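Side-chain contacts in HD domain protein (Enterococcus faecalis, PDB 4LRL), which probably hydrolyses deoxyribonucleoside triphosphates to the deoxynucleoside and triphosphate, as an HD-domain enzyme under allosteric control by nucleotides: residues L228-R233 against M249-D254; R236-G241 against Q409-Q414; D254-R259 against A430-Q435; E96-I101 against L125-A130. All coordinates share one frame; numbering follows the deposited sequence.

Contact 1: residues L228-R233 against M249-D254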
loop_
_atom_site.group_PDB
_atom_site.type_symbol
_atom_site.label_atom_id
_atom_site.label_comp_id
_atom_site.label_asym_id
_atom_site.label_seq_id
_atom_site.Cartn_x
_atom_site.Cartn_y
_atom_site.Cartn_z
ATOM N N LEU C 228 2.930 11.569 -6.835
ATOM C CA LEU C 228 2.794 12.127 -8.182
ATOM C C LEU C 228 1.597 13.067 -8.314
ATOM O O LEU C 228 1.720 14.154 -8.884
ATOM C CB LEU C 228 2.703 11.013 -9.236
ATOM C CG LEU C 228 2.546 11.457 -10.698
ATOM C CD1 LEU C 228 3.693 12.355 -11.143
ATOM C CD2 LEU C 228 2.413 10.268 -11.627
ATOM N N THR C 229 0.451 12.637 -7.785
ATOM C CA THR C 229 -0.788 13.413 -7.855
ATOM C C THR C 229 -0.684 14.793 -7.198
ATOM O O THR C 229 -1.268 15.754 -7.697
ATOM C CB THR C 229 -1.999 12.630 -7.302
ATOM O OG1 THR C 229 -2.276 11.523 -8.163
ATOM C CG2 THR C 229 -3.249 13.510 -7.255
ATOM N N ARG C 230 0.051 14.905 -6.092
ATOM C CA ARG C 230 0.190 16.221 -5.483
ATOM C C ARG C 230 1.122 17.122 -6.281
ATOM O O ARG C 230 0.885 18.325 -6.370
ATOM C CB ARG C 230 0.588 16.184 -4.000
ATOM C CG ARG C 230 0.565 17.602 -3.314
ATOM C CD ARG C 230 -0.757 18.377 -3.493
ATOM N NE ARG C 230 -0.665 19.751 -2.986
ATOM C CZ ARG C 230 -1.622 20.678 -3.087
ATOM N NH1 ARG C 230 -2.782 20.409 -3.675
ATOM N NH2 ARG C 230 -1.409 21.889 -2.594
ATOM N N ILE C 231 2.149 16.543 -6.891
ATOM C CA ILE C 231 3.024 17.328 -7.757
ATOM C C ILE C 231 2.257 17.800 -8.988
ATOM O O ILE C 231 2.396 18.946 -9.408
ATOM C CB ILE C 231 4.329 16.584 -8.125
ATOM C CG1 ILE C 231 5.130 16.303 -6.846
ATOM C CG2 ILE C 231 5.163 17.426 -9.135
ATOM C CD1 ILE C 231 6.484 15.733 -7.073
ATOM N N LEU C 232 1.410 16.929 -9.529
ATOM C CA LEU C 232 0.597 17.303 -10.677
ATOM C C LEU C 232 -0.415 18.400 -10.364
ATOM O O LEU C 232 -0.833 19.129 -11.257
ATOM C CB LEU C 232 -0.096 16.077 -11.278
ATOM C CG LEU C 232 0.849 15.061 -11.941
ATOM C CD1 LEU C 232 0.076 13.914 -12.560
ATOM C CD2 LEU C 232 1.744 15.720 -12.968
ATOM N N ARG C 233 -0.789 18.537 -9.093
ATOM C CA ARG C 233 -1.758 19.554 -8.696
ATOM C C ARG C 233 -1.141 20.956 -8.599
ATOM O O ARG C 233 -1.858 21.949 -8.625
ATOM C CB ARG C 233 -2.408 19.175 -7.362
ATOM C CG ARG C 233 -3.726 19.888 -7.072
ATOM C CD ARG C 233 -4.902 19.188 -7.726
ATOM N NE ARG C 233 -6.094 20.032 -7.778
ATOM C CZ ARG C 233 -7.307 19.601 -8.131
ATOM N NH1 ARG C 233 -7.501 18.326 -8.454
ATOM N NH2 ARG C 233 -8.335 20.448 -8.153
ATOM N N MET C 249 5.072 22.958 -1.828
ATOM C CA MET C 249 6.489 22.764 -1.498
ATOM C C MET C 249 6.793 21.406 -0.827
ATOM O O MET C 249 7.766 20.741 -1.178
ATOM C CB MET C 249 7.004 23.905 -0.606
ATOM C CG MET C 249 8.410 23.617 -0.068
ATOM S SD MET C 249 8.956 24.558 1.363
ATOM C CE MET C 249 7.628 24.348 2.557
ATOM N N HIS C 250 5.972 21.014 0.147
ATOM C CA HIS C 250 6.213 19.766 0.885
ATOM C C HIS C 250 6.185 18.543 -0.027
ATOM O O HIS C 250 6.971 17.620 0.158
ATOM C CB HIS C 250 5.232 19.593 2.043
ATOM C CG HIS C 250 5.343 20.653 3.102
ATOM N ND1 HIS C 250 6.521 20.925 3.768
ATOM C CD2 HIS C 250 4.413 21.489 3.622
ATOM C CE1 HIS C 250 6.311 21.889 4.649
ATOM N NE2 HIS C 250 5.043 22.252 4.576
ATOM N N ALA C 251 5.295 18.558 -1.017
ATOM C CA ALA C 251 5.250 17.520 -2.038
ATOM C C ALA C 251 6.516 17.524 -2.903
ATOM O O ALA C 251 6.997 16.471 -3.300
ATOM C CB ALA C 251 4.026 17.676 -2.898
ATOM N N VAL C 252 7.050 18.707 -3.199
ATOM C CA VAL C 252 8.317 18.806 -3.909
ATOM C C VAL C 252 9.440 18.268 -3.009
ATOM O O VAL C 252 10.303 17.527 -3.472
ATOM C CB VAL C 252 8.595 20.255 -4.400
ATOM C CG1 VAL C 252 9.998 20.370 -5.003
ATOM C CG2 VAL C 252 7.535 20.677 -5.416
ATOM N N GLU C 253 9.393 18.621 -1.727
ATOM C CA GLU C 253 10.302 18.064 -0.726
ATOM C C GLU C 253 10.329 16.542 -0.713
ATOM O O GLU C 253 11.410 15.948 -0.711
ATOM C CB GLU C 253 9.918 18.522 0.669
ATOM C CG GLU C 253 10.353 19.915 1.030
ATOM C CD GLU C 253 10.055 20.234 2.485
ATOM O OE1 GLU C 253 9.264 19.498 3.120
ATOM O OE2 GLU C 253 10.621 21.222 2.990
ATOM N N ASP C 254 9.140 15.927 -0.693
ATOM C CA ASP C 254 8.991 14.469 -0.723
ATOM C C ASP C 254 9.589 13.866 -1.979
ATOM O O ASP C 254 10.063 12.733 -1.958
ATOM C CB ASP C 254 7.521 14.060 -0.649
ATOM C CG ASP C 254 6.835 14.555 0.603
ATOM O OD1 ASP C 254 5.617 14.826 0.535
ATOM O OD2 ASP C 254 7.505 14.679 1.651
#
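Ala251 pushes its single methyl group at the helix 228-233, and two neighbouring side chains of that helix, Arg230 and Ile231, close round it. Arg230 meets it with the aliphatic base of its chain: CG rests 3.5 Å from Ala251 CB. With chi1 at -173° the arginine CG swings away from its own backbone N, and the bend at the next torsion leads the rest of the chain aside, so that methylene rather than guanidinium faces the alanine. Ile231 approaches differently. Its CB does not aim straight across, but the extended CG1-CD1 arm does the reaching: CG1 stands 4.3 Å from Ala251 CB, while CD1 lies 3.9 Å from Ala251 O, a van der Waals contact with the backbone of the facing helix. A small residue suits this position because the backbones come close, with the CA atoms of Ile231 and Ala251 only 6.1 Å apart. Within 249-254, His250 ND1 donates an almost straight bond (176°) to Glu253 OE1; the acceptor lies in the imidazole plane, although the donor stands well above the carboxylate plane. Beyond the pair, the Arg230 guanidinium makes a cation-pi contact with Tyr47 of the second subunit. Ile231 also packs on Phe244 of strand 241-245, and the hairpin strands 235-238 and 241-245 lie in the chain between these two helices.

Contact 2: residues R236-G241 against Q409-Q414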
loop_
_atom_site.group_PDB
_atom_site.type_symbol
_atom_site.label_atom_id
_atom_site.label_comp_id
_atom_site.label_asym_id
_atom_site.label_seq_id
_atom_site.Cartn_x
_atom_site.Cartn_y
_atom_site.Cartn_z
ATOM N N ARG C 236 3.304 23.797 -12.909
ATOM C CA ARG C 236 2.864 24.974 -13.650
ATOM C C ARG C 236 3.896 25.374 -14.714
ATOM O O ARG C 236 5.097 25.265 -14.476
ATOM C CB ARG C 236 2.657 26.117 -12.655
ATOM C CG ARG C 236 2.138 27.415 -13.233
ATOM C CD ARG C 236 2.497 28.576 -12.331
ATOM N NE ARG C 236 1.636 29.731 -12.567
ATOM C CZ ARG C 236 0.619 30.082 -11.786
ATOM N NH1 ARG C 236 0.315 29.374 -10.698
ATOM N NH2 ARG C 236 -0.101 31.150 -12.095
ATOM N N PRO C 237 3.433 25.837 -15.891
ATOM C CA PRO C 237 4.376 26.451 -16.812
ATOM C C PRO C 237 4.613 27.914 -16.447
ATOM O O PRO C 237 3.788 28.526 -15.777
ATOM C CB PRO C 237 3.643 26.379 -18.152
ATOM C CG PRO C 237 2.198 26.528 -17.776
ATOM C CD PRO C 237 2.060 25.814 -16.445
ATOM N N TYR C 238 5.754 28.447 -16.869
ATOM C CA TYR C 238 5.996 29.890 -16.907
ATOM C C TYR C 238 6.974 30.170 -18.048
ATOM O O TYR C 238 7.464 29.236 -18.701
ATOM C CB TYR C 238 6.518 30.417 -15.562
ATOM C CG TYR C 238 7.968 30.103 -15.268
ATOM C CD1 TYR C 238 8.937 31.100 -15.332
ATOM C CD2 TYR C 238 8.368 28.810 -14.925
ATOM C CE1 TYR C 238 10.279 30.817 -15.075
ATOM C CE2 TYR C 238 9.701 28.513 -14.652
ATOM C CZ TYR C 238 10.653 29.522 -14.733
ATOM O OH TYR C 238 11.974 29.240 -14.468
ATOM N N LYS C 239 7.269 31.448 -18.270
ATOM C CA LYS C 239 8.106 31.873 -19.390
ATOM C C LYS C 239 9.424 31.103 -19.483
ATOM O O LYS C 239 9.834 30.709 -20.574
ATOM C CB LYS C 239 8.363 33.380 -19.315
ATOM C CG LYS C 239 8.914 33.988 -20.586
ATOM C CD LYS C 239 9.054 35.493 -20.409
ATOM C CE LYS C 239 9.480 36.171 -21.688
ATOM N NZ LYS C 239 9.444 37.635 -21.510
ATOM N N GLY C 240 10.067 30.874 -18.339
ATOM C CA GLY C 240 11.342 30.163 -18.290
ATOM C C GLY C 240 11.224 28.661 -18.089
ATOM O O GLY C 240 12.212 27.997 -17.785
ATOM N N GLY C 241 10.029 28.107 -18.249
ATOM C CA GLY C 241 9.900 26.652 -18.190
ATOM C C GLY C 241 8.786 26.113 -17.319
ATOM O O GLY C 241 7.605 26.392 -17.547
ATOM N N GLN C 409 17.991 24.129 -11.155
ATOM C CA GLN C 409 17.125 24.542 -10.052
ATOM C C GLN C 409 15.689 24.022 -10.144
ATOM O O GLN C 409 15.138 23.841 -11.232
ATOM C CB GLN C 409 17.114 26.074 -9.938
ATOM C CG GLN C 409 18.493 26.706 -9.913
ATOM C CD GLN C 409 18.437 28.214 -9.819
ATOM O OE1 GLN C 409 18.027 28.766 -8.800
ATOM N NE2 GLN C 409 18.859 28.890 -10.878
ATOM N N ILE C 410 15.089 23.788 -8.985
ATOM C CA ILE C 410 13.664 23.520 -8.905
ATOM C C ILE C 410 13.010 24.823 -8.450
ATOM O O ILE C 410 13.307 25.324 -7.370
ATOM C CB ILE C 410 13.373 22.353 -7.945
ATOM C CG1 ILE C 410 14.024 21.074 -8.475
ATOM C CG2 ILE C 410 11.871 22.161 -7.755
ATOM C CD1 ILE C 410 14.108 19.967 -7.470
ATOM N N GLU C 411 12.150 25.387 -9.296
ATOM C CA GLU C 411 11.588 26.712 -9.035
ATOM C C GLU C 411 10.199 26.637 -8.414
ATOM O O GLU C 411 9.310 25.949 -8.926
ATOM C CB GLU C 411 11.547 27.560 -10.308
ATOM C CG GLU C 411 12.872 27.648 -11.060
ATOM C CD GLU C 411 13.824 28.711 -10.522
ATOM O OE1 GLU C 411 13.757 29.071 -9.328
ATOM O OE2 GLU C 411 14.661 29.182 -11.308
ATOM N N LEU C 412 10.030 27.341 -7.300
ATOM C CA LEU C 412 8.735 27.443 -6.632
ATOM C C LEU C 412 8.157 28.811 -6.931
ATOM O O LEU C 412 8.865 29.824 -6.834
ATOM C CB LEU C 412 8.882 27.246 -5.125
ATOM C CG LEU C 412 9.371 25.874 -4.647
ATOM C CD1 LEU C 412 10.158 26.006 -3.362
ATOM C CD2 LEU C 412 8.217 24.909 -4.456
ATOM N N MET C 413 6.887 28.843 -7.317
ATOM C CA MET C 413 6.244 30.118 -7.627
ATOM C C MET C 413 5.370 30.674 -6.505
ATOM O O MET C 413 4.447 30.013 -6.020
ATOM C CB MET C 413 5.452 30.055 -8.928
ATOM C CG MET C 413 5.066 31.439 -9.409
ATOM S SD MET C 413 4.150 31.444 -10.944
ATOM C CE MET C 413 5.476 31.120 -12.104
ATOM N N GLN C 414 5.681 31.909 -6.116
ATOM C CA GLN C 414 4.975 32.599 -5.048
ATOM C C GLN C 414 3.661 33.154 -5.590
ATOM O O GLN C 414 3.483 33.271 -6.801
ATOM C CB GLN C 414 5.830 33.747 -4.507
ATOM C CG GLN C 414 7.295 33.411 -4.206
ATOM C CD GLN C 414 7.546 33.112 -2.742
ATOM O OE1 GLN C 414 6.710 32.523 -2.055
ATOM N NE2 GLN C 414 8.712 33.515 -2.255
#
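Glu411 and Met413, alternate residues of strand 411-413, turn their side chains toward the segment 236-241 and meet Tyr238 and Arg236 there. Glu411 comes first: its bent chain brings CG to 3.9 Å from Tyr238 OH, and the carboxylate plane stands at 90° to the phenol ring. The touch is made by a methylene, since Glu411 OE2 is 4.1 Å from Tyr238 OH, too far for a bond. Leu412, between the two, has its side chain on the other side of the strand, against Leu422 and Val425 of helix 422-425. This alternation belongs to a mixed four-stranded sheet in which strand 241-245 lies between 235-238 and 411-413. The two segments are therefore not hydrogen-bonded neighbours; their side chains meet above the strand that separates them, whose Phe244 backbone bonds to both Glu411 and Met413. The short strand axes are 9.5 Å apart and lie nearly at right angles (96°), so the side chains, not the backbones, bridge the gap. Met413 then makes the larger part of the contact. Its CG is anti to the backbone N (chi1 -167°), and the chain runs straight until chi3 turns the methyl aside. SD settles over one face of the Arg236 guanidinium, 3.4 Å from NE, with the two chains crossing at about a right angle. CE reaches Tyr238 CB at 3.7 Å and approaches the ring obliquely. Methionine suits the place because its long, unbranched, polarisable end can touch both a cation and an aromatic side chain.

Contact 3: residues D254-R259 against A430-Q435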
loop_
_atom_site.group_PDB
_atom_site.type_symbol
_atom_site.label_atom_id
_atom_site.label_comp_id
_atom_site.label_asym_id
_atom_site.label_seq_id
_atom_site.Cartn_x
_atom_site.Cartn_y
_atom_site.Cartn_z
ATOM N N ASP C 254 9.140 15.927 -0.693
ATOM C CA ASP C 254 8.991 14.469 -0.723
ATOM C C ASP C 254 9.589 13.866 -1.979
ATOM O O ASP C 254 10.063 12.733 -1.958
ATOM C CB ASP C 254 7.521 14.060 -0.649
ATOM C CG ASP C 254 6.835 14.555 0.603
ATOM O OD1 ASP C 254 5.617 14.826 0.535
ATOM O OD2 ASP C 254 7.505 14.679 1.651
ATOM N N TYR C 255 9.554 14.608 -3.081
ATOM C CA TYR C 255 10.205 14.135 -4.283
ATOM C C TYR C 255 11.728 14.070 -4.055
ATOM O O TYR C 255 12.354 13.060 -4.364
ATOM C CB TYR C 255 9.836 14.989 -5.497
ATOM C CG TYR C 255 10.854 14.896 -6.599
ATOM C CD1 TYR C 255 10.913 13.772 -7.418
ATOM C CD2 TYR C 255 11.770 15.932 -6.815
ATOM C CE1 TYR C 255 11.853 13.678 -8.427
ATOM C CE2 TYR C 255 12.728 15.850 -7.826
ATOM C CZ TYR C 255 12.762 14.722 -8.628
ATOM O OH TYR C 255 13.695 14.615 -9.625
ATOM N N ILE C 256 12.309 15.125 -3.484
ATOM C CA ILE C 256 13.749 15.132 -3.199
ATOM C C ILE C 256 14.139 14.041 -2.188
ATOM O O ILE C 256 15.149 13.376 -2.337
ATOM C CB ILE C 256 14.252 16.528 -2.741
ATOM C CG1 ILE C 256 14.065 17.558 -3.862
ATOM C CG2 ILE C 256 15.721 16.467 -2.309
ATOM C CD1 ILE C 256 14.955 17.328 -5.089
ATOM N N VAL C 257 13.312 13.851 -1.176
ATOM C CA VAL C 257 13.525 12.801 -0.195
ATOM C C VAL C 257 13.561 11.416 -0.855
ATOM O O VAL C 257 14.483 10.645 -0.608
ATOM C CB VAL C 257 12.480 12.892 0.942
ATOM C CG1 VAL C 257 12.572 11.691 1.887
ATOM C CG2 VAL C 257 12.689 14.168 1.722
ATOM N N SER C 258 12.581 11.119 -1.711
ATOM C CA SER C 258 12.512 9.827 -2.410
ATOM C C SER C 258 13.713 9.618 -3.323
ATOM O O SER C 258 14.264 8.505 -3.417
ATOM C CB SER C 258 11.234 9.716 -3.237
ATOM O OG SER C 258 10.086 9.819 -2.407
ATOM N N ARG C 259 14.098 10.700 -3.996
ATOM C CA ARG C 259 15.225 10.713 -4.900
ATOM C C ARG C 259 16.474 10.278 -4.148
ATOM O O ARG C 259 17.153 9.343 -4.565
ATOM C CB ARG C 259 15.405 12.112 -5.495
ATOM C CG ARG C 259 16.273 12.167 -6.733
ATOM C CD ARG C 259 16.330 13.579 -7.303
ATOM N NE ARG C 259 17.636 13.891 -7.886
ATOM C CZ ARG C 259 17.908 15.022 -8.541
ATOM N NH1 ARG C 259 16.959 15.933 -8.720
ATOM N NH2 ARG C 259 19.123 15.237 -9.042
ATOM N N ALA C 430 17.870 21.654 1.771
ATOM C CA ALA C 430 19.216 22.194 1.989
ATOM C C ALA C 430 20.102 21.190 2.712
ATOM O O ALA C 430 21.302 21.100 2.432
ATOM C CB ALA C 430 19.155 23.498 2.768
ATOM N N ALA C 431 19.513 20.439 3.640
ATOM C CA ALA C 431 20.265 19.448 4.422
ATOM C C ALA C 431 20.653 18.230 3.590
ATOM O O ALA C 431 21.752 17.701 3.731
ATOM C CB ALA C 431 19.481 19.025 5.647
ATOM N N LEU C 432 19.739 17.790 2.731
ATOM C CA LEU C 432 19.982 16.677 1.816
ATOM C C LEU C 432 20.937 17.077 0.697
ATOM O O LEU C 432 21.830 16.310 0.330
ATOM C CB LEU C 432 18.658 16.169 1.224
ATOM C CG LEU C 432 17.745 15.359 2.149
ATOM C CD1 LEU C 432 16.369 15.177 1.535
ATOM C CD2 LEU C 432 18.367 14.006 2.489
ATOM N N ALA C 433 20.739 18.286 0.169
ATOM C CA ALA C 433 21.566 18.836 -0.900
ATOM C C ALA C 433 22.976 19.146 -0.419
ATOM O O ALA C 433 23.925 19.104 -1.203
ATOM C CB ALA C 433 20.922 20.079 -1.483
ATOM N N GLY C 434 23.106 19.456 0.869
ATOM C CA GLY C 434 24.414 19.639 1.500
ATOM C C GLY C 434 25.088 18.318 1.829
ATOM O O GLY C 434 26.319 18.235 1.870
ATOM N N GLN C 435 24.281 17.281 2.065
ATOM C CA GLN C 435 24.809 15.941 2.360
ATOM C C GLN C 435 25.105 15.141 1.086
ATOM O O GLN C 435 25.483 13.966 1.153
ATOM C CB GLN C 435 23.862 15.153 3.274
ATOM C CG GLN C 435 24.584 14.127 4.152
ATOM C CD GLN C 435 23.824 12.817 4.302
ATOM O OE1 GLN C 435 22.898 12.531 3.542
ATOM N NE2 GLN C 435 24.222 12.010 5.286
#
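Apolar packing alone joins the segments 254-259 and 430-435, and it converges on one methyl group, Leu432 CD1. Val257 CG2 lies 3.8 Å from it, the two side chains crossing at a slant, while Ile256 CG2 stands 4.1 Å from the same carbon, the isoleucine and leucine lying side by side but pointing opposite ways. In Val257 the touching branch is anti to the carbonyl carbon, the other being turned away from N (chi1 173°). Beta-branched residues suit this helix surface because they offer a methyl close to the backbone, and leucine supplies the reach across from Leu432, whose CA is 7.8 Å from that of Val257.

Within the helix 254-259, Ser258 OG donates to Asp254 O at 2.9 Å, and Ser258 N approaches that oxygen from the opposite face of the carbonyl plane, so one acceptor serves two donors, and a serine is short enough to fold its hydroxyl back on its own helix.

The third subunit completes the surroundings: Leu432 packs on its Leu428, and Gln435 NE2 bonds to Glu253 OE2 of that same neighbour. The arrangement is ordinary helix-to-helix packing, joining helix 249-267 to helix 427-434 within the HD-associated region, with Leu432 also facing the subunit interface.

Contact 4: residues E96-I101 against L125-A130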
loop_
_atom_site.group_PDB
_atom_site.type_symbol
_atom_site.label_atom_id
_atom_site.label_comp_id
_atom_site.label_asym_id
_atom_site.label_seq_id
_atom_site.Cartn_x
_atom_site.Cartn_y
_atom_site.Cartn_z
ATOM N N GLU C 96 3.417 8.747 -20.329
ATOM C CA GLU C 96 2.171 8.922 -19.590
ATOM C C GLU C 96 2.169 10.124 -18.635
ATOM O O GLU C 96 1.205 10.892 -18.614
ATOM C CB GLU C 96 1.779 7.641 -18.837
ATOM C CG GLU C 96 0.483 7.778 -18.017
ATOM C CD GLU C 96 -0.769 8.075 -18.854
ATOM O OE1 GLU C 96 -1.817 8.380 -18.241
ATOM O OE2 GLU C 96 -0.733 7.986 -20.107
ATOM N N ILE C 97 3.233 10.266 -17.849
ATOM C CA ILE C 97 3.358 11.387 -16.914
ATOM C C ILE C 97 3.325 12.713 -17.687
ATOM O O ILE C 97 2.648 13.651 -17.281
ATOM C CB ILE C 97 4.648 11.282 -16.063
ATOM C CG1 ILE C 97 4.599 10.025 -15.159
ATOM C CG2 ILE C 97 4.888 12.575 -15.269
ATOM C CD1 ILE C 97 5.795 9.876 -14.201
ATOM N N THR C 98 4.036 12.752 -18.812
ATOM C CA THR C 98 4.125 13.922 -19.687
ATOM C C THR C 98 2.747 14.266 -20.256
ATOM O O THR C 98 2.377 15.444 -20.340
ATOM C CB THR C 98 5.124 13.664 -20.841
ATOM O OG1 THR C 98 6.426 13.427 -20.297
ATOM C CG2 THR C 98 5.216 14.845 -21.767
ATOM N N ARG C 99 1.987 13.235 -20.626
ATOM C CA ARG C 99 0.633 13.440 -21.133
ATOM C C ARG C 99 -0.251 14.044 -20.044
ATOM O O ARG C 99 -1.033 14.957 -20.303
ATOM C CB ARG C 99 0.041 12.136 -21.666
ATOM C CG ARG C 99 -1.326 12.295 -22.306
ATOM C CD ARG C 99 -2.057 10.964 -22.397
ATOM N NE ARG C 99 -2.444 10.413 -21.099
ATOM C CZ ARG C 99 -3.456 10.845 -20.337
ATOM N NH1 ARG C 99 -4.223 11.866 -20.723
ATOM N NH2 ARG C 99 -3.708 10.244 -19.171
ATOM N N ARG C 100 -0.105 13.559 -18.815
ATOM C CA ARG C 100 -0.909 14.090 -17.712
ATOM C C ARG C 100 -0.583 15.555 -17.454
ATOM O O ARG C 100 -1.492 16.352 -17.208
ATOM C CB ARG C 100 -0.757 13.235 -16.455
ATOM C CG ARG C 100 -1.410 11.871 -16.617
ATOM C CD ARG C 100 -1.161 10.939 -15.460
ATOM N NE ARG C 100 -1.567 9.578 -15.825
ATOM C CZ ARG C 100 -1.644 8.537 -14.992
ATOM N NH1 ARG C 100 -2.025 7.354 -15.457
ATOM N NH2 ARG C 100 -1.350 8.672 -13.701
ATOM N N ILE C 101 0.703 15.902 -17.547
ATOM C CA ILE C 101 1.163 17.283 -17.339
ATOM C C ILE C 101 0.642 18.233 -18.420
ATOM O O ILE C 101 0.146 19.311 -18.106
ATOM C CB ILE C 101 2.720 17.381 -17.234
ATOM C CG1 ILE C 101 3.210 16.525 -16.068
ATOM C CG2 ILE C 101 3.169 18.838 -17.058
ATOM C CD1 ILE C 101 4.718 16.428 -15.925
ATOM N N LEU C 125 2.284 17.315 -29.151
ATOM C CA LEU C 125 2.716 16.135 -29.903
ATOM C C LEU C 125 4.231 15.926 -29.892
ATOM O O LEU C 125 4.691 14.814 -29.659
ATOM C CB LEU C 125 2.170 16.144 -31.332
ATOM C CG LEU C 125 2.568 14.948 -32.207
ATOM C CD1 LEU C 125 2.250 13.585 -31.541
ATOM C CD2 LEU C 125 1.917 15.062 -33.579
ATOM N N ILE C 126 4.991 16.989 -30.130
ATOM C CA ILE C 126 6.449 16.925 -30.047
ATOM C C ILE C 126 6.938 16.564 -28.636
ATOM O O ILE C 126 7.944 15.868 -28.479
ATOM C CB ILE C 126 7.129 18.244 -30.550
ATOM C CG1 ILE C 126 8.655 18.076 -30.595
ATOM C CG2 ILE C 126 6.732 19.441 -29.693
ATOM C CD1 ILE C 126 9.417 19.319 -31.022
ATOM N N THR C 127 6.220 17.037 -27.619
ATOM C CA THR C 127 6.594 16.775 -26.240
ATOM C C THR C 127 6.341 15.300 -25.889
ATOM O O THR C 127 7.153 14.674 -25.194
ATOM C CB THR C 127 5.867 17.719 -25.260
ATOM O OG1 THR C 127 6.036 19.083 -25.679
ATOM C CG2 THR C 127 6.425 17.577 -23.857
ATOM N N LEU C 128 5.229 14.753 -26.386
ATOM C CA LEU C 128 4.893 13.349 -26.160
ATOM C C LEU C 128 5.875 12.445 -26.889
ATOM O O LEU C 128 6.318 11.426 -26.351
ATOM C CB LEU C 128 3.453 13.053 -26.591
ATOM C CG LEU C 128 2.355 13.736 -25.781
ATOM C CD1 LEU C 128 0.962 13.476 -26.357
ATOM C CD2 LEU C 128 2.444 13.304 -24.329
ATOM N N CYS C 129 6.231 12.837 -28.110
ATOM C CA CYS C 129 7.207 12.083 -28.887
ATOM C C CYS C 129 8.559 12.039 -28.180
ATOM O O CYS C 129 9.109 10.961 -27.959
ATOM C CB CYS C 129 7.325 12.651 -30.301
ATOM S SG CYS C 129 5.876 12.289 -31.307
ATOM N N ALA C 130 9.073 13.204 -27.795
ATOM C CA ALA C 130 10.329 13.271 -27.033
ATOM C C ALA C 130 10.288 12.473 -25.729
ATOM O O ALA C 130 11.283 11.851 -25.361
ATOM C CB ALA C 130 10.732 14.689 -26.772
#
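Thr98 and Thr127 face each other methyl to methyl, CG2 to CG2 at 3.6 Å, across two nearly antiparallel helices. A chi1 of -61° in Thr98 puts OG1 beside the backbone N and leaves CG2 anti to it, which carries the apolar branch to the partner helix; Thr127 is arranged the same way. The hydroxyls bond to carbonyls one turn earlier, Thr98 OG1 to Val94 O and Thr127 OG1 to Glu123 O, and so a polar residue can be buried in an apolar seam. Leu128 completes the first shell: its CD2 lies 3.7 Å from Arg99 CA and 4.1 Å from Thr98 CG2, bedded on the backbone of the facing helix. The helix axes pass 9.2 Å apart at 159°. Both helices belong to the all-helical HD domain, whose metal residues His90, His134, Asp135 and Asp207 hold the nickel ion; the Thr98 side chain lies about 10 Å from it, near the site without being one of its ligands. Further out, Arg99 leads its polar end away from Leu128 to Glu96. It grips that carboxylate side-on, NH2 to OE1 at 2.8 Å and NE to OE2 in a nearly straight bond of 177°. Arg100 comes to OE1 from the anti side, giving both NE and NH1 to that one oxygen, with NE at 2.7 Å. Three N-H groups thus converge on Glu96 OE1, which would probably favour the charged carboxylate, while OE2 also accepts from His49 N and Arg100 NH1 donates to His45 O.

How the contacts relate
Every touching residue of contacts 1 and 4 is buried, whereas Arg236 in contact 2 and Val257 in contact 3 are partly exposed. Contacts 1 and 3 use successive turns of helix 249-267 and share Asp254; both rest on apolar carbon, with the arginine stem taking part in contact 1. Both touch the third subunit, and contact 1 also meets the second. Contact 2 is a side-chain meeting within a sheet, where sulfur packs against a guanidinium; Ile410 links it to Val252 and Ile256. Contact 4 lies in the HD domain, nearest the nickel site, with threonine methyls at its seam and a salt-bridge network outside. Leu232, packing on Ile101, joins contact 1 to it; contacts 2 and 3 do not touch it.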